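Local coordinates for thin, isoform D (Drosophila melanogaster, PDB 6XG7), which probably acts as a zinc-binding ubiquitin-protein transferase, and whose NHL-repeat beta-propeller, the part described here, is linked to protein-protein interaction, at residues A109-H114 / F139-G144; L150-V155 / V165-G170; E159-Q164 / E187-I192. One frame throughout, in Å; residues are numbered along the deposited sequence.

Contact 1 (A109-H114 / F139-G144); sequences ADRYNH and FNYPWG
Arg111 and Tyr141 bring the two backbones to 5.0 Å, CA to CA, and His114 and Phe139 to 5.4 Å, as the turn leaving strand 106-110 passes the entry to strand 142-147 without a backbone hydrogen bond between them. The one hydrogen bond across runs from Tyr141 N to His114 ND1 (3.0 Å, 155° at the hydrogen), arriving near the plane of the imidazole. With CG anti to its carbonyl carbon (chi1 -54°), His114 lies alongside Tyr141 and turns its edge to the phenol face, CE1 standing 3.4 Å from Tyr141 CD1 in a T-shaped pair whose planes meet at 66°. Pro142 CD fills the corner 3.6 Å from Arg111 O. Arg111 is extended from CG to NE and runs beside Trp143, its NE 3.4 Å from Trp143 CZ3; that CZ3 lies over one guanidinium face near its rim, the two planes well inclined, while Tyr112 OH lies over the opposite one. With an alanine here the indole would probably lose the flat group lying beside it, and Tyr112 OH its neighbour. Ala109 CB packs on Pro142 CB at 4.3 Å, a small apolar residue suiting this buried place. Because ND1 accepts a hydrogen bond from the backbone, the His114 ring is probably neutral with its hydrogen on NE2, which makes histidine both a polar partner and an aromatic surface between two consecutive NHL repeats.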
# COMPACT_ATOMS: atom_id res chain seq x y z
N ALA A 109 3.07 5.69 -7.39
CA ALA A 109 2.14 6.81 -7.29
C ALA A 109 2.94 8.04 -6.87
O ALA A 109 3.38 8.16 -5.72
CB ALA A 109 1.02 6.49 -6.31
N ASP A 110 3.13 8.95 -7.81
CA ASP A 110 4.01 10.10 -7.64
C ASP A 110 3.16 11.26 -7.14
O ASP A 110 2.76 12.16 -7.88
CB ASP A 110 4.69 10.39 -8.98
CG ASP A 110 5.80 11.39 -8.88
OD1 ASP A 110 6.13 11.82 -7.75
OD2 ASP A 110 6.35 11.74 -9.95
N ARG A 111 2.90 11.24 -5.83
CA ARG A 111 1.86 12.02 -5.16
C ARG A 111 1.79 13.47 -5.62
O ARG A 111 0.74 13.92 -6.10
CB ARG A 111 2.09 11.93 -3.65
CG ARG A 111 1.11 12.71 -2.80
CD ARG A 111 1.57 12.68 -1.33
NE ARG A 111 0.84 13.61 -0.47
CZ ARG A 111 1.25 14.00 0.73
NH1 ARG A 111 2.40 13.56 1.22
NH2 ARG A 111 0.51 14.84 1.44
N TYR A 112 2.87 14.24 -5.42
CA TYR A 112 2.81 15.69 -5.65
C TYR A 112 3.02 16.06 -7.12
O TYR A 112 2.85 17.24 -7.48
CB TYR A 112 3.80 16.44 -4.77
CG TYR A 112 3.40 16.63 -3.31
CD1 TYR A 112 2.08 16.80 -2.90
CD2 TYR A 112 4.39 16.69 -2.34
CE1 TYR A 112 1.75 17.00 -1.55
CE2 TYR A 112 4.09 16.89 -1.02
CZ TYR A 112 2.78 17.03 -0.62
OH TYR A 112 2.55 17.24 0.71
N ASN A 113 3.33 15.10 -7.98
CA ASN A 113 3.25 15.31 -9.41
C ASN A 113 1.95 14.80 -10.01
O ASN A 113 1.75 14.91 -11.22
CB ASN A 113 4.44 14.66 -10.11
CG ASN A 113 5.74 15.37 -9.81
OD1 ASN A 113 5.80 16.61 -9.77
ND2 ASN A 113 6.79 14.60 -9.59
N HIS A 114 1.06 14.24 -9.19
CA HIS A 114 -0.27 13.83 -9.63
C HIS A 114 -0.20 12.95 -10.87
O HIS A 114 -0.92 13.14 -11.85
CB HIS A 114 -1.18 15.03 -9.81
CG HIS A 114 -1.25 15.88 -8.59
ND1 HIS A 114 -2.13 15.64 -7.56
CD2 HIS A 114 -0.50 16.94 -8.21
CE1 HIS A 114 -1.93 16.53 -6.60
NE2 HIS A 114 -0.95 17.33 -6.98
N PHE A 139 -5.56 13.04 -11.63
CA PHE A 139 -5.55 12.72 -10.21
C PHE A 139 -5.50 13.97 -9.35
O PHE A 139 -4.97 15.02 -9.73
CB PHE A 139 -4.33 11.88 -9.83
CG PHE A 139 -4.15 10.63 -10.64
CD1 PHE A 139 -4.93 9.53 -10.38
CD2 PHE A 139 -3.21 10.55 -11.64
CE1 PHE A 139 -4.77 8.35 -11.11
CE2 PHE A 139 -3.05 9.38 -12.37
CZ PHE A 139 -3.85 8.28 -12.10
N ASN A 140 -5.98 13.81 -8.12
CA ASN A 140 -5.68 14.75 -7.05
C ASN A 140 -5.10 13.91 -5.92
O ASN A 140 -5.83 13.39 -5.07
CB ASN A 140 -6.89 15.55 -6.60
CG ASN A 140 -7.14 16.76 -7.46
OD1 ASN A 140 -6.27 17.60 -7.64
ND2 ASN A 140 -8.36 16.87 -7.98
N TYR A 141 -3.77 13.80 -5.92
CA TYR A 141 -2.97 13.11 -4.92
C TYR A 141 -3.16 11.60 -5.04
O TYR A 141 -3.77 10.97 -4.17
CB TYR A 141 -3.25 13.59 -3.49
CG TYR A 141 -3.14 15.08 -3.38
CD1 TYR A 141 -1.91 15.73 -3.26
CD2 TYR A 141 -4.28 15.86 -3.41
CE1 TYR A 141 -1.82 17.12 -3.17
CE2 TYR A 141 -4.21 17.24 -3.34
CZ TYR A 141 -2.99 17.86 -3.22
OH TYR A 141 -2.98 19.23 -3.15
N PRO A 142 -2.64 10.98 -6.09
CA PRO A 142 -2.64 9.52 -6.14
C PRO A 142 -1.80 8.98 -5.00
O PRO A 142 -0.71 9.49 -4.72
CB PRO A 142 -2.03 9.21 -7.50
CG PRO A 142 -1.09 10.35 -7.75
CD PRO A 142 -1.77 11.56 -7.14
N TRP A 143 -2.31 7.96 -4.34
CA TRP A 143 -1.70 7.46 -3.11
C TRP A 143 -1.36 5.98 -3.27
O TRP A 143 -0.30 5.64 -3.81
CB TRP A 143 -2.58 7.77 -1.90
CG TRP A 143 -1.79 7.78 -0.61
CD1 TRP A 143 -1.28 6.70 0.06
CD2 TRP A 143 -1.38 8.93 0.14
NE1 TRP A 143 -0.59 7.09 1.17
CE2 TRP A 143 -0.63 8.45 1.25
CE3 TRP A 143 -1.56 10.30 -0.01
CZ2 TRP A 143 -0.08 9.30 2.20
CZ3 TRP A 143 -1.01 11.15 0.96
CH2 TRP A 143 -0.29 10.64 2.05
N GLY A 144 -2.24 5.08 -2.86
CA GLY A 144 -1.97 3.67 -3.06
C GLY A 144 -2.10 3.27 -4.52
O GLY A 144 -2.89 3.82 -5.29

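Contact 2 (L150-V155 / V165-G170); sequences LGFIYV and VFQSDG
Val165 holds CG1 anti to its backbone N (chi1 -174°), and Tyr154 keeps CG anti to its carbonyl carbon (chi1 -59°); these torsions lay the two side chains alongside each other, pointing the same way. Val165 CG1 thus comes over the phenol face, 4.1 Å from the centroid of the Tyr154 ring, in a CH-pi contact, while Val165 CG2 reaches Tyr154 CD2 at 3.7 Å. The far end of the tyrosine is tied down separately, its hydroxyl hydrogen-bonded to Asp148. Both residues belong to the antiparallel hairpin of strands 153-157 and 162-166, the two middle strands of a four-stranded propeller blade, where they form a non-hydrogen-bonded pair. The next pair along, Ile153 and Phe166, is hydrogen-bonded: Ile153 N gives to Phe166 O at 2.8 Å and Phe166 N to Ile153 O at 2.9 Å. Their side chains occupy the sheet face away from Tyr154, and there Phe166 CE1 meets Val155 CG2 at 3.9 Å, with the phenylalanine ring also meeting Phe129. Beta-branched isoleucine and valine suit such buried, extended places. Toward the open end of the hairpin the bonding stops: Phe152 lies beside Gln167, its CE1 4.1 Å from Gln167 CG, so the glutamine's aliphatic part serves as the partner. Gly151, with a positive phi that would jam a CB against the preceding carbonyl, presents its O to Ser168 CB at 3.4 Å, just as the chain enters the type I turn from Gln167 to Gly170.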
# COMPACT_ATOMS: atom_id res chain seq x y z
N LEU A 150 -3.46 -9.65 -14.59
CA LEU A 150 -3.37 -9.28 -15.99
C LEU A 150 -2.56 -8.01 -16.21
O LEU A 150 -2.35 -7.61 -17.36
CB LEU A 150 -4.78 -9.12 -16.57
CG LEU A 150 -5.58 -10.42 -16.53
CD1 LEU A 150 -6.97 -10.21 -17.11
CD2 LEU A 150 -4.85 -11.52 -17.27
N GLY A 151 -2.12 -7.36 -15.14
CA GLY A 151 -1.34 -6.16 -15.26
C GLY A 151 -2.12 -4.86 -15.22
O GLY A 151 -1.53 -3.79 -15.37
N PHE A 152 -3.43 -4.91 -15.02
CA PHE A 152 -4.15 -3.66 -14.81
C PHE A 152 -3.64 -2.97 -13.54
O PHE A 152 -3.29 -3.62 -12.55
CB PHE A 152 -5.65 -3.90 -14.71
CG PHE A 152 -6.29 -4.33 -16.01
CD1 PHE A 152 -6.71 -3.40 -16.96
CD2 PHE A 152 -6.49 -5.68 -16.28
CE1 PHE A 152 -7.30 -3.82 -18.16
CE2 PHE A 152 -7.08 -6.09 -17.46
CZ PHE A 152 -7.49 -5.16 -18.39
N ILE A 153 -3.66 -1.64 -13.59
CA ILE A 153 -3.20 -0.78 -12.51
C ILE A 153 -4.41 -0.13 -11.83
O ILE A 153 -5.26 0.46 -12.50
CB ILE A 153 -2.23 0.30 -13.04
CG1 ILE A 153 -0.99 -0.35 -13.65
CG2 ILE A 153 -1.84 1.27 -11.94
CD1 ILE A 153 -0.11 0.63 -14.43
N TYR A 154 -4.47 -0.22 -10.51
CA TYR A 154 -5.55 0.34 -9.72
C TYR A 154 -4.96 1.38 -8.78
O TYR A 154 -4.03 1.08 -8.03
CB TYR A 154 -6.23 -0.76 -8.88
CG TYR A 154 -6.83 -1.91 -9.66
CD1 TYR A 154 -6.02 -2.86 -10.28
CD2 TYR A 154 -8.21 -2.04 -9.80
CE1 TYR A 154 -6.55 -3.89 -11.00
CE2 TYR A 154 -8.75 -3.08 -10.54
CZ TYR A 154 -7.91 -4.00 -11.13
OH TYR A 154 -8.48 -5.04 -11.85
N VAL A 155 -5.52 2.59 -8.82
CA VAL A 155 -4.97 3.75 -8.13
C VAL A 155 -6.01 4.33 -7.18
O VAL A 155 -7.14 4.61 -7.58
CB VAL A 155 -4.56 4.86 -9.13
CG1 VAL A 155 -3.99 6.08 -8.38
CG2 VAL A 155 -3.57 4.34 -10.13
N VAL A 165 -8.80 2.82 -12.71
CA VAL A 165 -8.25 1.59 -13.25
C VAL A 165 -7.70 1.87 -14.64
O VAL A 165 -8.36 2.53 -15.47
CB VAL A 165 -9.31 0.46 -13.31
CG1 VAL A 165 -8.66 -0.85 -13.72
CG2 VAL A 165 -10.01 0.32 -11.96
N PHE A 166 -6.50 1.35 -14.91
CA PHE A 166 -5.76 1.59 -16.14
C PHE A 166 -5.20 0.29 -16.67
O PHE A 166 -4.91 -0.64 -15.91
CB PHE A 166 -4.57 2.55 -15.88
CG PHE A 166 -4.98 3.84 -15.28
CD1 PHE A 166 -5.13 3.98 -13.91
CD2 PHE A 166 -5.28 4.93 -16.09
CE1 PHE A 166 -5.55 5.18 -13.37
CE2 PHE A 166 -5.69 6.11 -15.54
CZ PHE A 166 -5.83 6.23 -14.18
N GLN A 167 -5.00 0.24 -17.98
CA GLN A 167 -4.14 -0.78 -18.54
C GLN A 167 -2.70 -0.53 -18.10
O GLN A 167 -2.35 0.54 -17.58
CB GLN A 167 -4.19 -0.75 -20.07
CG GLN A 167 -5.55 -1.07 -20.64
CD GLN A 167 -5.54 -1.10 -22.14
OE1 GLN A 167 -4.62 -1.66 -22.74
NE2 GLN A 167 -6.54 -0.51 -22.77
N SER A 168 -1.84 -1.52 -18.32
CA SER A 168 -0.46 -1.39 -17.87
C SER A 168 0.28 -0.26 -18.57
O SER A 168 1.30 0.19 -18.05
CB SER A 168 0.28 -2.72 -18.03
OG SER A 168 0.46 -3.01 -19.41
N ASP A 169 -0.21 0.22 -19.72
CA ASP A 169 0.37 1.35 -20.44
C ASP A 169 -0.23 2.69 -20.05
O ASP A 169 0.13 3.71 -20.64
CB ASP A 169 0.30 1.15 -21.97
CG ASP A 169 -1.09 1.38 -22.56
OD1 ASP A 169 -2.09 1.41 -21.82
OD2 ASP A 169 -1.17 1.51 -23.82
N GLY A 170 -1.13 2.71 -19.08
CA GLY A 170 -1.74 3.93 -18.61
C GLY A 170 -3.04 4.29 -19.30
O GLY A 170 -3.62 5.33 -18.97

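Contact 3 (E159-Q164 / E187-I192); sequences ENHRVQ and EHPHYI
A G1 beta bulge, in which His161 and Arg162 both face Asp157, shapes the hairpin end of one propeller blade where its 159-164 segment meets Glu187 to Ile192, leading into the first strand of the next blade. His161 has the positive phi (52°) of that bulge, and its ring crosses to the neighbour. Both His161 and His188 are modelled in two conformers, so the ring details belong to the one described. In it ND1 of His161 accepts a hydrogen bond from His188 N at 3.2 Å, straight at 179° and close to the imidazole plane. The two imidazoles lie side by side and obliquely, His161 CE1 being 3.6 Å from His188 CD2, and Glu187 OE1 lies 3.8 Å from His161 CE1. Glu159, bent at chi2 (-54°), swings its carboxylate across the other ring: OE2 stands over the His188 face, 3.5 Å from CE1. That nearby negative charge would probably stabilise a protonated His188, though the charge is not seen. Pro189 CD packs 4.1 Å from His161 CA, its compact apolar ring suiting a place beside the backbone. Arg162 turns away and forms a salt bridge with Asp157, the residue that the bulge faces. Deeper in, the contact becomes purely apolar: Val163 and Ile192 reach toward each other tip to tip, Val163 CG1 to Ile192 CD1 at 3.8 Å, with Tyr154 packing on Ile192 and Val202 on Val163. Branched aliphatic residues suit this buried seam between blades. The Asn-His-Arg run at Asn160 to Arg162 is a recurring sequence of this chain, and its histidine reaching into the following blade is consistent with the NHL beta-propeller, where successive blades are joined side by side.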
# COMPACT_ATOMS: atom_id res chain seq x y z
N GLU A 159 -7.89 12.59 -3.15
CA GLU A 159 -8.76 13.75 -3.01
C GLU A 159 -9.88 13.79 -4.04
O GLU A 159 -10.74 14.67 -3.96
CB GLU A 159 -7.94 15.05 -2.99
CG GLU A 159 -7.23 15.26 -1.67
CD GLU A 159 -8.17 15.20 -0.49
OE1 GLU A 159 -9.17 15.95 -0.50
OE2 GLU A 159 -7.92 14.35 0.40
N ASN A 160 -9.91 12.85 -4.98
CA ASN A 160 -11.09 12.66 -5.82
C ASN A 160 -12.00 11.55 -5.30
O ASN A 160 -12.99 11.22 -5.95
CB ASN A 160 -10.69 12.40 -7.27
CG ASN A 160 -10.09 13.62 -7.94
OD1 ASN A 160 -10.40 14.77 -7.60
ND2 ASN A 160 -9.22 13.38 -8.91
N HIS A 161 -11.68 10.98 -4.14
CA HIS A 161 -12.52 9.99 -3.45
C HIS A 161 -12.92 8.84 -4.38
O HIS A 161 -14.06 8.38 -4.40
CB HIS A 161 -13.70 10.67 -2.78
CG HIS A 161 -13.29 11.83 -1.91
ND1 HIS A 161 -12.53 11.67 -0.77
CD2 HIS A 161 -13.49 13.16 -2.05
CE1 HIS A 161 -12.30 12.85 -0.23
NE2 HIS A 161 -12.87 13.77 -0.99
N ARG A 162 -11.93 8.33 -5.11
CA ARG A 162 -12.23 7.31 -6.10
C ARG A 162 -11.02 6.41 -6.34
O ARG A 162 -9.88 6.75 -6.01
CB ARG A 162 -12.67 7.94 -7.42
CG ARG A 162 -11.57 8.70 -8.13
CD ARG A 162 -12.12 9.52 -9.27
NE ARG A 162 -11.08 10.23 -10.00
CZ ARG A 162 -11.35 11.02 -11.04
NH1 ARG A 162 -12.61 11.14 -11.45
NH2 ARG A 162 -10.40 11.64 -11.69
N VAL A 163 -11.30 5.28 -6.96
CA VAL A 163 -10.31 4.39 -7.53
C VAL A 163 -10.40 4.54 -9.04
O VAL A 163 -11.50 4.53 -9.60
CB VAL A 163 -10.60 2.93 -7.11
CG1 VAL A 163 -9.67 1.98 -7.82
CG2 VAL A 163 -10.46 2.78 -5.62
N GLN A 164 -9.26 4.64 -9.69
CA GLN A 164 -9.20 4.61 -11.15
C GLN A 164 -8.39 3.40 -11.58
O GLN A 164 -7.43 2.98 -10.92
CB GLN A 164 -8.57 5.88 -11.72
CG GLN A 164 -9.35 7.14 -11.48
CD GLN A 164 -8.84 8.27 -12.35
OE1 GLN A 164 -9.02 8.25 -13.57
NE2 GLN A 164 -8.17 9.23 -11.74
N GLU A 187 -14.00 8.32 1.67
CA GLU A 187 -13.51 9.58 2.23
C GLU A 187 -12.01 9.43 2.47
O GLU A 187 -11.60 8.73 3.40
CB GLU A 187 -14.23 9.92 3.54
CG GLU A 187 -15.63 10.43 3.35
CD GLU A 187 -15.66 11.81 2.74
OE1 GLU A 187 -14.63 12.53 2.77
OE2 GLU A 187 -16.73 12.19 2.24
N HIS A 188 -11.22 10.09 1.62
CA HIS A 188 -9.77 10.07 1.75
C HIS A 188 -9.22 8.65 1.70
O HIS A 188 -8.47 8.26 2.61
CB HIS A 188 -9.31 10.69 3.08
CG HIS A 188 -9.58 12.16 3.22
ND1 HIS A 188 -8.63 13.05 3.67
CD2 HIS A 188 -10.70 12.88 3.00
CE1 HIS A 188 -9.14 14.26 3.70
NE2 HIS A 188 -10.40 14.19 3.30
N PRO A 189 -9.55 7.85 0.69
CA PRO A 189 -8.98 6.51 0.60
C PRO A 189 -7.48 6.62 0.35
O PRO A 189 -7.03 7.47 -0.42
CB PRO A 189 -9.70 5.91 -0.61
CG PRO A 189 -9.95 7.13 -1.50
CD PRO A 189 -10.31 8.22 -0.52
N HIS A 190 -6.71 5.76 1.02
CA HIS A 190 -5.26 5.79 0.92
C HIS A 190 -4.66 4.60 0.19
O HIS A 190 -3.91 4.79 -0.75
CB HIS A 190 -4.61 5.94 2.30
CG HIS A 190 -4.67 7.32 2.86
ND1 HIS A 190 -5.82 7.85 3.40
CD2 HIS A 190 -3.73 8.29 2.96
CE1 HIS A 190 -5.58 9.08 3.82
NE2 HIS A 190 -4.32 9.37 3.57
N TYR A 191 -4.92 3.37 0.63
CA TYR A 191 -4.24 2.22 0.08
C TYR A 191 -5.22 1.20 -0.48
O TYR A 191 -6.44 1.27 -0.25
CB TYR A 191 -3.30 1.60 1.13
CG TYR A 191 -2.11 2.46 1.48
CD1 TYR A 191 -0.94 2.40 0.74
CD2 TYR A 191 -2.14 3.33 2.57
CE1 TYR A 191 0.16 3.17 1.06
CE2 TYR A 191 -1.03 4.12 2.90
CZ TYR A 191 0.11 4.03 2.14
OH TYR A 191 1.23 4.78 2.44
N ILE A 192 -4.67 0.26 -1.24
CA ILE A 192 -5.48 -0.61 -2.09
C ILE A 192 -4.76 -1.93 -2.32
O ILE A 192 -3.53 -2.00 -2.39
CB ILE A 192 -5.82 0.12 -3.41
CG1 ILE A 192 -6.81 -0.65 -4.28
CG2 ILE A 192 -4.54 0.46 -4.19
CD1 ILE A 192 -7.39 0.25 -5.37

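From the N terminus, contact 1 comes first: it closes a loop of 24 residues and brings the turn after strand 106-110 to the first strand of the next blade. Contact 2 opens only after contact 1 has closed, and spans nine residues within that blade's central hairpin. Contact 3 starts in the gap between the segments of contact 2 and ends beyond them, so these two cross, sharing strand 162-166; it closes a loop of 22 residues onto strand 185-194. The three also touch directly: Phe139 packs on Phe166, Val155 N probably bonds to Gln164 O, and Gly144 N to His190 O. Together they tie three consecutive blades into one continuous run of the propeller.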